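Local coordinates for flavohemoprotein (PDB 4EH1) that probably detoxifies nitric oxide by converting it to nitrate with O2 and NAD(P)H, this chain being its FAD- and NAD(P)H-binding reductase domain, at residues 119-124 / 144-149; 203-208 / 229-234; 125-130 / 156-161. All blocks are in the same frame, centred on the assembly; numbering follows the deposited sequence. Where two conformers were deposited one is given.

Contact 1 of 3, residues 119-124 / 144-149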
loop_
_atom_site.group_PDB
_atom_site.type_symbol
_atom_site.label_atom_id
_atom_site.label_comp_id
_atom_site.label_asym_id
_atom_site.label_seq_id
_atom_site.Cartn_x
_atom_site.Cartn_y
_atom_site.Cartn_z
ATOM N N LEU A 119 -24.232 -7.701 -8.206
ATOM C CA LEU A 119 -23.031 -8.208 -7.544
ATOM C C LEU A 119 -23.221 -7.978 -6.038
ATOM O O LEU A 119 -23.521 -6.862 -5.607
ATOM C CB LEU A 119 -21.775 -7.462 -8.010
ATOM C CG LEU A 119 -21.570 -7.348 -9.524
ATOM C CD1 LEU A 119 -20.262 -6.647 -9.858
ATOM C CD2 LEU A 119 -21.633 -8.740 -10.177
ATOM N N ILE A 120 -23.023 -9.036 -5.257
ATOM C CA ILE A 120 -23.225 -9.009 -3.821
ATOM C C ILE A 120 -22.037 -9.656 -3.142
ATOM O O ILE A 120 -21.697 -10.809 -3.412
ATOM C CB ILE A 120 -24.476 -9.817 -3.410
ATOM C CG1 ILE A 120 -25.690 -9.378 -4.242
ATOM C CG2 ILE A 120 -24.744 -9.678 -1.887
ATOM C CD1 ILE A 120 -26.979 -10.188 -3.955
ATOM N N SER A 121 -21.417 -8.927 -2.234
ATOM C CA SER A 121 -20.300 -9.497 -1.496
ATOM C C SER A 121 -20.127 -8.841 -0.138
ATOM O O SER A 121 -20.710 -7.783 0.121
ATOM C CB SER A 121 -19.006 -9.334 -2.298
ATOM O OG SER A 121 -18.792 -7.970 -2.607
ATOM N N ALA A 122 -19.291 -9.472 0.692
ATOM C CA ALA A 122 -18.943 -8.990 2.022
ATOM C C ALA A 122 -17.462 -9.151 2.293
ATOM O O ALA A 122 -16.864 -10.182 1.966
ATOM C CB ALA A 122 -19.725 -9.761 3.109
ATOM N N GLY A 123 -16.879 -8.154 2.934
ATOM C CA GLY A 123 -15.488 -8.254 3.325
ATOM C C GLY A 123 -14.609 -8.459 2.098
ATOM O O GLY A 123 -14.675 -7.695 1.145
ATOM N N VAL A 124 -13.813 -9.513 2.121
ATOM C CA VAL A 124 -12.815 -9.726 1.090
ATOM C C VAL A 124 -13.442 -10.438 -0.120
ATOM O O VAL A 124 -12.816 -10.571 -1.185
ATOM C CB VAL A 124 -11.580 -10.472 1.654
ATOM C CG1 VAL A 124 -11.866 -11.968 1.791
ATOM C CG2 VAL A 124 -10.320 -10.158 0.793
ATOM N N VAL A 144 -26.117 -2.458 -13.935
ATOM C CA VAL A 144 -25.315 -3.118 -12.898
ATOM C C VAL A 144 -25.617 -2.544 -11.495
ATOM O O VAL A 144 -25.632 -1.326 -11.306
ATOM C CB VAL A 144 -23.790 -3.033 -13.187
ATOM C CG1 VAL A 144 -22.985 -3.770 -12.095
ATOM C CG2 VAL A 144 -23.454 -3.629 -14.566
ATOM N N THR A 145 -25.891 -3.437 -10.541
ATOM C CA THR A 145 -26.067 -3.072 -9.137
ATOM C C THR A 145 -24.982 -3.746 -8.271
ATOM O O THR A 145 -24.754 -4.961 -8.343
ATOM C CB THR A 145 -27.461 -3.488 -8.611
ATOM O OG1 THR A 145 -28.473 -2.879 -9.406
ATOM C CG2 THR A 145 -27.658 -3.022 -7.154
ATOM N N TYR A 146 -24.310 -2.958 -7.450
ATOM C CA TYR A 146 -23.275 -3.482 -6.584
ATOM C C TYR A 146 -23.716 -3.387 -5.108
ATOM O O TYR A 146 -23.976 -2.298 -4.591
ATOM C CB TYR A 146 -22.032 -2.652 -6.813
ATOM C CG TYR A 146 -20.804 -3.045 -6.028
ATOM C CD1 TYR A 146 -20.466 -2.371 -4.853
ATOM C CD2 TYR A 146 -19.949 -4.050 -6.486
ATOM C CE1 TYR A 146 -19.333 -2.698 -4.135
ATOM C CE2 TYR A 146 -18.809 -4.393 -5.770
ATOM C CZ TYR A 146 -18.502 -3.701 -4.601
ATOM O OH TYR A 146 -17.371 -4.015 -3.888
ATOM N N LEU A 147 -23.816 -4.521 -4.431
ATOM C CA LEU A 147 -24.244 -4.524 -3.024
ATOM C C LEU A 147 -23.098 -5.069 -2.179
ATOM O O LEU A 147 -22.602 -6.172 -2.435
ATOM C CB LEU A 147 -25.512 -5.358 -2.827
ATOM C CG LEU A 147 -26.723 -5.085 -3.747
ATOM C CD1 LEU A 147 -27.833 -6.083 -3.483
ATOM C CD2 LEU A 147 -27.270 -3.688 -3.596
ATOM N N TYR A 148 -22.677 -4.292 -1.182
ATOM C CA TYR A 148 -21.462 -4.589 -0.425
ATOM C C TYR A 148 -21.688 -4.426 1.093
ATOM O O TYR A 148 -22.288 -3.435 1.543
ATOM C CB TYR A 148 -20.304 -3.673 -0.876
ATOM C CG TYR A 148 -18.974 -4.039 -0.216
ATOM C CD1 TYR A 148 -18.438 -5.313 -0.356
ATOM C CD2 TYR A 148 -18.283 -3.123 0.590
ATOM C CE1 TYR A 148 -17.238 -5.681 0.276
ATOM C CE2 TYR A 148 -17.074 -3.480 1.241
ATOM C CZ TYR A 148 -16.558 -4.750 1.055
ATOM O OH TYR A 148 -15.373 -5.114 1.647
ATOM N N ALA A 149 -21.222 -5.404 1.868
ATOM C CA ALA A 149 -21.285 -5.330 3.331
ATOM C C ALA A 149 -19.884 -5.453 3.925
ATOM O O ALA A 149 -19.116 -6.328 3.559
ATOM C CB ALA A 149 -22.210 -6.421 3.892
HETATM O O HOH W 1 -20.366 -6.733 -4.363
#
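Y148 OH donates to G123 O at 2.7 Å, closing the end of a parallel strand pair where 119-122 gives way to a loop. The acceptor lies in the plane of the Y148 ring, whereas the hydroxyl sits 26° out of the G123 carbonyl plane. With CG anti to the backbone N (chi1 -174°), the ring reaches toward strand 119-122, with Y148 CD1 3.5 Å from S121 OG. G123 is also held through its own N, 3.0 Å from A149 O. G123 and V124 belong to the glycine-rich loop that probably binds NADP(+).

Behind this loop the backbone ladder alternates: L119 N to T145 O, L147 N to L119 O, S121 N to L147 O and A149 N to S121 O. A water donates to L147 O at 3.0 Å and is hydrogen-bonded to S121 OG at 2.7 Å, while lying above one face of the Y146 ring, toward its rim. On the face opposite S121 and Y148 the I120 and L147 side chains lie side by side, with I120 CG1 4.0 Å from L147 CD1.

Helix 126-138 packs on L119, S121, Y146 and Y148, helix 210-223 on I120 and A122; strands 172-177 and 203-208 flank the pair.

Contact 2 of 3, residues 203-208 / 229-234. With SO4 (sulfate ion), chain F.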
loop_
_atom_site.group_PDB
_atom_site.type_symbol
_atom_site.label_atom_id
_atom_site.label_comp_id
_atom_site.label_asym_id
_atom_site.label_seq_id
_atom_site.Cartn_x
_atom_site.Cartn_y
_atom_site.Cartn_z
ATOM N N ASP A 203 -29.096 -11.640 -13.247
ATOM C CA ASP A 203 -28.087 -12.584 -12.773
ATOM C C ASP A 203 -27.505 -12.065 -11.453
ATOM O O ASP A 203 -27.028 -10.933 -11.390
ATOM C CB ASP A 203 -26.944 -12.720 -13.777
ATOM C CG ASP A 203 -27.119 -13.906 -14.714
ATOM O OD1 ASP A 203 -27.837 -14.867 -14.368
ATOM O OD2 ASP A 203 -26.506 -13.886 -15.799
ATOM N N PHE A 204 -27.504 -12.911 -10.428
ATOM C CA PHE A 204 -27.002 -12.545 -9.104
ATOM C C PHE A 204 -25.690 -13.269 -8.838
ATOM O O PHE A 204 -25.660 -14.497 -8.764
ATOM C CB PHE A 204 -28.047 -12.888 -8.018
ATOM C CG PHE A 204 -29.303 -12.067 -8.128
ATOM C CD1 PHE A 204 -30.230 -12.326 -9.136
ATOM C CD2 PHE A 204 -29.537 -11.014 -7.254
ATOM C CE1 PHE A 204 -31.388 -11.538 -9.276
ATOM C CE2 PHE A 204 -30.670 -10.212 -7.379
ATOM C CZ PHE A 204 -31.602 -10.466 -8.396
ATOM N N TYR A 205 -24.609 -12.503 -8.711
ATOM C CA TYR A 205 -23.308 -13.070 -8.392
ATOM C C TYR A 205 -22.969 -12.718 -6.952
ATOM O O TYR A 205 -23.073 -11.551 -6.551
ATOM C CB TYR A 205 -22.226 -12.508 -9.334
ATOM C CG TYR A 205 -22.337 -12.985 -10.769
ATOM C CD1 TYR A 205 -23.223 -12.373 -11.674
ATOM C CD2 TYR A 205 -21.533 -14.007 -11.242
ATOM C CE1 TYR A 205 -23.316 -12.813 -13.019
ATOM C CE2 TYR A 205 -21.618 -14.457 -12.584
ATOM C CZ TYR A 205 -22.510 -13.849 -13.464
ATOM O OH TYR A 205 -22.587 -14.281 -14.788
ATOM N N LEU A 206 -22.553 -13.720 -6.187
ATOM C CA LEU A 206 -22.355 -13.601 -4.742
ATOM C C LEU A 206 -20.968 -14.089 -4.323
ATOM O O LEU A 206 -20.538 -15.161 -4.745
ATOM C CB LEU A 206 -23.351 -14.510 -4.015
ATOM C CG LEU A 206 -24.818 -14.113 -3.872
ATOM C CD1 LEU A 206 -25.486 -13.757 -5.193
ATOM C CD2 LEU A 206 -25.558 -15.243 -3.229
ATOM N N CYS A 207 -20.281 -13.348 -3.458
ATOM C CA CYS A 207 -19.011 -13.841 -2.934
ATOM C C CYS A 207 -18.749 -13.402 -1.510
ATOM O O CYS A 207 -18.851 -12.213 -1.190
ATOM C CB CYS A 207 -17.832 -13.356 -3.784
ATOM S SG CYS A 207 -16.230 -14.034 -3.188
ATOM N N GLY A 208 -18.365 -14.353 -0.661
ATOM C CA GLY A 208 -18.058 -14.033 0.728
ATOM C C GLY A 208 -18.037 -15.297 1.563
ATOM O O GLY A 208 -18.127 -16.399 1.018
ATOM N N ARG A 229 -30.064 -18.579 -11.620
ATOM C CA ARG A 229 -29.551 -17.221 -11.795
ATOM C C ARG A 229 -28.755 -16.748 -10.577
ATOM O O ARG A 229 -28.445 -15.561 -10.434
ATOM C CB ARG A 229 -30.686 -16.236 -12.152
ATOM C CG ARG A 229 -31.286 -16.491 -13.556
ATOM C CD ARG A 229 -32.345 -15.448 -13.991
ATOM N NE ARG A 229 -33.625 -15.621 -13.299
ATOM C CZ ARG A 229 -34.085 -14.847 -12.313
ATOM N NH1 ARG A 229 -33.388 -13.798 -11.877
ATOM N NH2 ARG A 229 -35.267 -15.119 -11.767
ATOM N N ILE A 230 -28.401 -17.693 -9.709
ATOM C CA ILE A 230 -27.539 -17.383 -8.577
ATOM C C ILE A 230 -26.201 -18.034 -8.793
ATOM O O ILE A 230 -26.100 -19.254 -8.931
ATOM C CB ILE A 230 -28.130 -17.891 -7.277
ATOM C CG1 ILE A 230 -29.436 -17.153 -7.001
ATOM C CG2 ILE A 230 -27.161 -17.661 -6.106
ATOM C CD1 ILE A 230 -30.295 -17.794 -5.970
ATOM N N HIS A 231 -25.162 -17.222 -8.845
ATOM C CA HIS A 231 -23.833 -17.753 -9.094
ATOM C C HIS A 231 -22.969 -17.321 -7.913
ATOM O O HIS A 231 -23.070 -16.183 -7.445
ATOM C CB HIS A 231 -23.279 -17.200 -10.408
ATOM C CG HIS A 231 -24.291 -17.088 -11.505
ATOM N ND1 HIS A 231 -24.498 -18.087 -12.437
ATOM C CD2 HIS A 231 -25.136 -16.079 -11.838
ATOM C CE1 HIS A 231 -25.437 -17.701 -13.287
ATOM N NE2 HIS A 231 -25.837 -16.486 -12.948
ATOM N N TYR A 232 -22.121 -18.207 -7.408
ATOM C CA TYR A 232 -21.501 -17.890 -6.139
ATOM C C TYR A 232 -20.158 -18.537 -5.992
ATOM O O TYR A 232 -19.870 -19.547 -6.627
ATOM C CB TYR A 232 -22.399 -18.352 -4.981
ATOM C CG TYR A 232 -22.397 -19.862 -4.824
ATOM C CD1 TYR A 232 -23.009 -20.673 -5.775
ATOM C CD2 TYR A 232 -21.784 -20.474 -3.743
ATOM C CE1 TYR A 232 -23.010 -22.046 -5.671
ATOM C CE2 TYR A 232 -21.788 -21.867 -3.614
ATOM C CZ TYR A 232 -22.402 -22.648 -4.589
ATOM O OH TYR A 232 -22.418 -24.025 -4.499
ATOM N N GLU A 233 -19.337 -17.938 -5.139
ATOM C CA GLU A 233 -18.082 -18.525 -4.728
ATOM C C GLU A 233 -17.869 -18.267 -3.231
ATOM O O GLU A 233 -18.006 -17.142 -2.764
ATOM C CB GLU A 233 -16.931 -17.928 -5.514
ATOM C CG GLU A 233 -15.621 -18.678 -5.259
ATOM C CD GLU A 233 -14.513 -18.293 -6.226
ATOM O OE1 GLU A 233 -14.073 -19.156 -7.019
ATOM O OE2 GLU A 233 -14.077 -17.121 -6.194
ATOM N N VAL A 234 -17.533 -19.308 -2.483
ATOM C CA VAL A 234 -17.294 -19.164 -1.045
ATOM C C VAL A 234 -15.826 -19.142 -0.687
ATOM O O VAL A 234 -15.051 -20.003 -1.122
ATOM C CB VAL A 234 -18.005 -20.284 -0.217
ATOM C CG1 VAL A 234 -17.635 -20.199 1.247
ATOM C CG2 VAL A 234 -19.482 -20.173 -0.383
HETATM S S SO4 F . -20.769 -21.262 -9.890
HETATM O O1 SO4 F . -21.939 -21.056 -9.036
HETATM O O2 SO4 F . -19.915 -22.313 -9.333
HETATM O O3 SO4 F . -21.203 -21.644 -11.234
HETATM O O4 SO4 F . -20.010 -20.017 -9.993
#
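H231 reaches across to D203 with a nearly straight bond, NE2 to OD1 2.9 Å and 178° at the hydrogen, that meets the carboxylate from above its plane. The acceptor lies in the imidazole plane, and ring and carboxylate stand nearly perpendicular. This side-chain bridge is laid over the last strand pair at one edge of the parallel sheet of the NAD-binding domain, a beta-alpha-beta unit in which helix 210-223 connects 203-208 to 230-234.

D203 is shared: R115 forms a salt bridge to OD1 and R113 to OD2, which would favour a charged carboxylate. One face of the imidazole stacks on Y205 in an offset pair, centroids 4.5 Å apart and planes at 24°, with H231 CD2 over the centre of the tyrosine ring. The Y205 hydroxyl is bonded to V111 N and R113 NH1, so the phenol is held at its far end as well as over its face.

On the face that carries F204, L206 and I230, L206 CD2 touches I230 CG2, and F204 turns its ring edge to R229 O. R229 bends at chi3 (-74°), bringing NH1 within 4.0 Å of F204 CE1; that nitrogen bonds to G202 O and I199 O.

The backbone bonds F204 N to R229 O, H231 N to F204 O, L206 N to H231 O and E233 N to L206 O alternate in direction between the strands. E233 lies beside the flavin cofactor and, by analogy with relatives, probably influences heme and FAD redox potentials. At the outer edge of the sheet the Y232 amide donates a hydrogen bond to a sulfate, probably from the crystallisation liquor, Y232 N to sulfate O1 3.3 Å.

Contact 3 of 3, residues 125-130 / 156-161. With FAD (flavin-adenine dinucleotide), chain C.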
loop_
_atom_site.group_PDB
_atom_site.type_symbol
_atom_site.label_atom_id
_atom_site.label_comp_id
_atom_site.label_asym_id
_atom_site.label_seq_id
_atom_site.Cartn_x
_atom_site.Cartn_y
_atom_site.Cartn_z
ATOM N N GLY A 125 -14.698 -10.842 0.051
ATOM C CA GLY A 125 -15.531 -11.318 -1.039
ATOM C C GLY A 125 -15.591 -10.313 -2.191
ATOM O O GLY A 125 -15.897 -10.664 -3.338
ATOM N N ALA A 126 -15.295 -9.059 -1.884
ATOM C CA ALA A 126 -15.296 -8.010 -2.894
ATOM C C ALA A 126 -14.212 -8.193 -3.984
ATOM O O ALA A 126 -14.348 -7.657 -5.058
ATOM C CB ALA A 126 -15.176 -6.621 -2.232
ATOM N N THR A 127 -13.153 -8.944 -3.689
ATOM C CA THR A 127 -12.020 -9.057 -4.611
ATOM C C THR A 127 -12.425 -9.554 -6.026
ATOM O O THR A 127 -12.197 -8.847 -7.012
ATOM C CB THR A 127 -10.850 -9.886 -3.997
ATOM O OG1 THR A 127 -10.459 -9.329 -2.735
ATOM C CG2 THR A 127 -9.654 -9.910 -4.920
ATOM N N PRO A 128 -13.058 -10.738 -6.137
ATOM C CA PRO A 128 -13.443 -11.120 -7.510
ATOM C C PRO A 128 -14.501 -10.195 -8.123
ATOM O O PRO A 128 -14.505 -10.026 -9.347
ATOM C CB PRO A 128 -14.001 -12.532 -7.337
ATOM C CG PRO A 128 -14.419 -12.584 -5.864
ATOM C CD PRO A 128 -13.390 -11.794 -5.162
ATOM N N MET A 129 -15.360 -9.602 -7.287
ATOM C CA MET A 129 -16.361 -8.685 -7.760
ATOM C C MET A 129 -15.706 -7.477 -8.377
ATOM O O MET A 129 -16.253 -6.893 -9.307
ATOM C CB MET A 129 -17.283 -8.212 -6.647
ATOM C CG MET A 129 -18.157 -9.293 -6.068
ATOM S SD MET A 129 -18.988 -10.315 -7.334
ATOM C CE MET A 129 -19.742 -11.450 -6.168
ATOM N N GLN A 130 -14.538 -7.104 -7.867
ATOM C CA GLN A 130 -13.791 -6.005 -8.464
ATOM C C GLN A 130 -13.299 -6.293 -9.906
ATOM O O GLN A 130 -13.295 -5.394 -10.757
ATOM C CB GLN A 130 -12.621 -5.606 -7.563
ATOM C CG GLN A 130 -12.272 -4.097 -7.672
ATOM C CD GLN A 130 -13.384 -3.179 -7.141
ATOM O OE1 GLN A 130 -14.345 -3.625 -6.497
ATOM N NE2 GLN A 130 -13.257 -1.897 -7.422
ATOM N N HIS A 156 -13.694 -0.783 4.495
ATOM C CA HIS A 156 -14.502 -0.665 3.290
ATOM C C HIS A 156 -13.590 -0.818 2.045
ATOM O O HIS A 156 -13.135 0.169 1.470
ATOM C CB HIS A 156 -15.200 0.698 3.301
ATOM C CG HIS A 156 -16.150 0.919 2.161
ATOM N ND1 HIS A 156 -17.035 1.984 2.125
ATOM C CD2 HIS A 156 -16.343 0.233 1.013
ATOM C CE1 HIS A 156 -17.746 1.924 1.015
ATOM N NE2 HIS A 156 -17.344 0.872 0.321
ATOM N N THR A 157 -13.334 -2.054 1.637
ATOM C CA THR A 157 -12.367 -2.335 0.583
ATOM C C THR A 157 -12.747 -1.765 -0.784
ATOM O O THR A 157 -13.876 -1.916 -1.215
ATOM C CB THR A 157 -12.225 -3.852 0.465
ATOM O OG1 THR A 157 -11.839 -4.374 1.745
ATOM C CG2 THR A 157 -11.195 -4.245 -0.625
ATOM N N PHE A 158 -11.797 -1.114 -1.458
ATOM C CA PHE A 158 -12.018 -0.510 -2.768
ATOM C C PHE A 158 -12.992 0.654 -2.761
ATOM O O PHE A 158 -13.578 0.940 -3.812
ATOM C CB PHE A 158 -12.553 -1.542 -3.771
ATOM C CG PHE A 158 -11.652 -2.712 -3.971
ATOM C CD1 PHE A 158 -10.327 -2.525 -4.300
ATOM C CD2 PHE A 158 -12.131 -4.011 -3.815
ATOM C CE1 PHE A 158 -9.489 -3.633 -4.503
ATOM C CE2 PHE A 158 -11.292 -5.120 -3.999
ATOM C CZ PHE A 158 -9.979 -4.919 -4.339
ATOM N N ALA A 159 -13.185 1.314 -1.610
ATOM C CA ALA A 159 -14.252 2.315 -1.505
ATOM C C ALA A 159 -14.146 3.325 -2.661
ATOM O O ALA A 159 -15.112 3.572 -3.373
ATOM C CB ALA A 159 -14.195 3.055 -0.174
ATOM N N GLN A 160 -12.954 3.878 -2.847
ATOM C CA GLN A 160 -12.755 4.956 -3.815
ATOM C C GLN A 160 -12.822 4.459 -5.263
ATOM O O GLN A 160 -13.450 5.069 -6.118
ATOM C CB GLN A 160 -11.413 5.660 -3.570
ATOM C CG GLN A 160 -11.078 6.722 -4.617
ATOM C CD GLN A 160 -12.095 7.869 -4.618
ATOM O OE1 GLN A 160 -12.878 8.032 -3.677
ATOM N NE2 GLN A 160 -12.075 8.670 -5.671
ATOM N N GLU A 161 -12.183 3.331 -5.515
ATOM C CA GLU A 161 -12.087 2.822 -6.858
ATOM C C GLU A 161 -13.481 2.443 -7.349
ATOM O O GLU A 161 -13.844 2.742 -8.477
ATOM C CB GLU A 161 -11.102 1.655 -6.891
ATOM C CG GLU A 161 -10.891 0.975 -8.253
ATOM C CD GLU A 161 -9.920 -0.229 -8.147
ATOM O OE1 GLU A 161 -10.358 -1.398 -8.151
ATOM O OE2 GLU A 161 -8.707 0.001 -8.054
HETATM P PA FAD C . -3.902 -20.101 7.345
HETATM O O1A FAD C . -4.196 -21.089 6.350
HETATM O O2A FAD C . -2.666 -20.081 8.049
HETATM O O5B FAD C . -4.996 -20.216 8.429
HETATM C C5B FAD C . -6.306 -20.597 8.096
HETATM C C4B FAD C . -7.283 -20.495 9.253
HETATM O O4B FAD C . -7.076 -21.528 10.197
HETATM C C3B FAD C . -7.076 -19.195 9.969
HETATM O O3B FAD C . -8.325 -18.745 10.428
HETATM C C2B FAD C . -6.232 -19.565 11.141
HETATM O O2B FAD C . -6.547 -18.684 12.174
HETATM C C1B FAD C . -6.624 -20.987 11.416
HETATM N N9A FAD C . -5.452 -21.728 11.871
HETATM C C8A FAD C . -4.257 -21.728 11.322
HETATM N N7A FAD C . -3.410 -22.497 12.006
HETATM C C5A FAD C . -4.078 -22.994 13.022
HETATM C C6A FAD C . -3.760 -23.878 14.133
HETATM N N6A FAD C . -2.534 -24.396 14.287
HETATM N N1A FAD C . -4.741 -24.131 14.980
HETATM C C2A FAD C . -5.946 -23.629 14.829
HETATM N N3A FAD C . -6.302 -22.822 13.852
HETATM C C4A FAD C . -5.422 -22.471 12.935
HETATM N N1 FAD C . -8.172 -14.650 0.257
HETATM C C2 FAD C . -7.947 -13.367 -0.017
HETATM O O2 FAD C . -7.418 -12.686 0.824
HETATM N N3 FAD C . -8.256 -12.798 -1.169
HETATM C C4 FAD C . -8.808 -13.455 -2.143
HETATM O O4 FAD C . -9.059 -12.877 -3.168
HETATM C C4X FAD C . -9.107 -14.874 -1.920
HETATM N N5 FAD C . -9.680 -15.612 -2.840
HETATM C C5X FAD C . -9.950 -16.884 -2.616
HETATM C C6 FAD C . -10.546 -17.600 -3.604
HETATM C C7 FAD C . -10.845 -18.913 -3.408
HETATM C C7M FAD C . -11.500 -19.698 -4.480
HETATM C C8 FAD C . -10.510 -19.558 -2.147
HETATM C C8M FAD C . -10.839 -20.992 -1.979
HETATM C C9 FAD C . -9.905 -18.846 -1.150
HETATM C C9A FAD C . -9.619 -17.520 -1.341
HETATM N N10 FAD C . -9.010 -16.773 -0.346
HETATM C C10 FAD C . -8.750 -15.440 -0.622
HETATM C "C1'" FAD C . -8.631 -17.389 0.919
HETATM C "C2'" FAD C . -7.123 -17.641 0.935
HETATM O "O2'" FAD C . -6.698 -18.563 -0.044
HETATM C "C3'" FAD C . -6.548 -18.198 2.221
HETATM O "O3'" FAD C . -7.255 -19.328 2.653
HETATM C "C4'" FAD C . -6.374 -17.182 3.334
HETATM O "O4'" FAD C . -5.585 -16.121 2.851
HETATM C "C5'" FAD C . -5.767 -17.755 4.610
HETATM O "O5'" FAD C . -4.481 -18.277 4.456
HETATM P P FAD C . -3.361 -18.121 5.498
HETATM O O1P FAD C . -2.296 -18.964 5.065
HETATM O O2P FAD C . -3.111 -16.742 5.671
HETATM O O3P FAD C . -4.043 -18.667 6.772
#
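E161 OE1 is gripped by three groups: Q130 NE2 within this contact, the guanidinium of R69, which forms a salt bridge, and H134 NE2. Q130 NE2 donates to E161 OE1 at 3.0 Å, with 149° at the hydrogen, approaching on the anti side of the carboxylate and slightly out of its plane. The E161 chain is extended, CG anti to the backbone N, which carries the carboxylate over to helix 126-138. Q130 NE2 has a second partner in T162 OG1, one turn into helix 159-169, so the amide is tied to that helix at two points.

Beside these polar links, the ring of F158 packs against the first turns of helix 126-138. Q130 slides across one face: its amide is stacked on the ring with the planes 18° apart, and CG sits 3.8 Å from the ring centroid in a CH-pi contact nearly along the ring normal. The bend of the Q130 chain at chi2 (66°) folds the amide back over the ring, placing OE1 3.5 Å from F158 CD2. T157 CG2 touches the opposite face near the rim, sandwiching the phenylalanine. At its edge F158 meets T127 CA, near the ring plane, and CD2 lies 4.3 Å from A126 CB. F158, at the N-cap position of helix 159-169, is the third residue of a type II beta turn from H156 to A159.

The first turn of helix 126-138 faces the flavin, with T127 CG2 3.5 Å from FAD O4, while T127 OG1 is bonded back to V124 O. Residues 125-128 belong to the probable NADP(+)-binding segment, a glycine-rich loop running from the first strand of the parallel sheet into a helix, characteristic of the NAD-binding domain of ferredoxin-reductase-like flavoproteins.

In the fold
All three contacts belong to the parallel-sheet, NAD-binding half of the reductase. Contacts 1 and 2, with centres about 10 Å apart, occupy the same sheet, where strands 117-122 and 203-208 are neighbours. Contact 3 lies, centre to centre, about 8 Å from contact 1 and 15 Å from contact 2, where helix 126-138 meets the start of helix 159-169. Along the chain, contacts 1 and 3 interleave, since 125-130 falls between the strands of contact 1 and 156-161 follows the second; both close before contact 2 opens. M129 of contact 3 packs against I120 and C207, joining all three. They carry V124, T127 and E233, all of the FAD pocket, and the probable NADP(+)-binding segment 123-128 at the flavin-facing side of this domain.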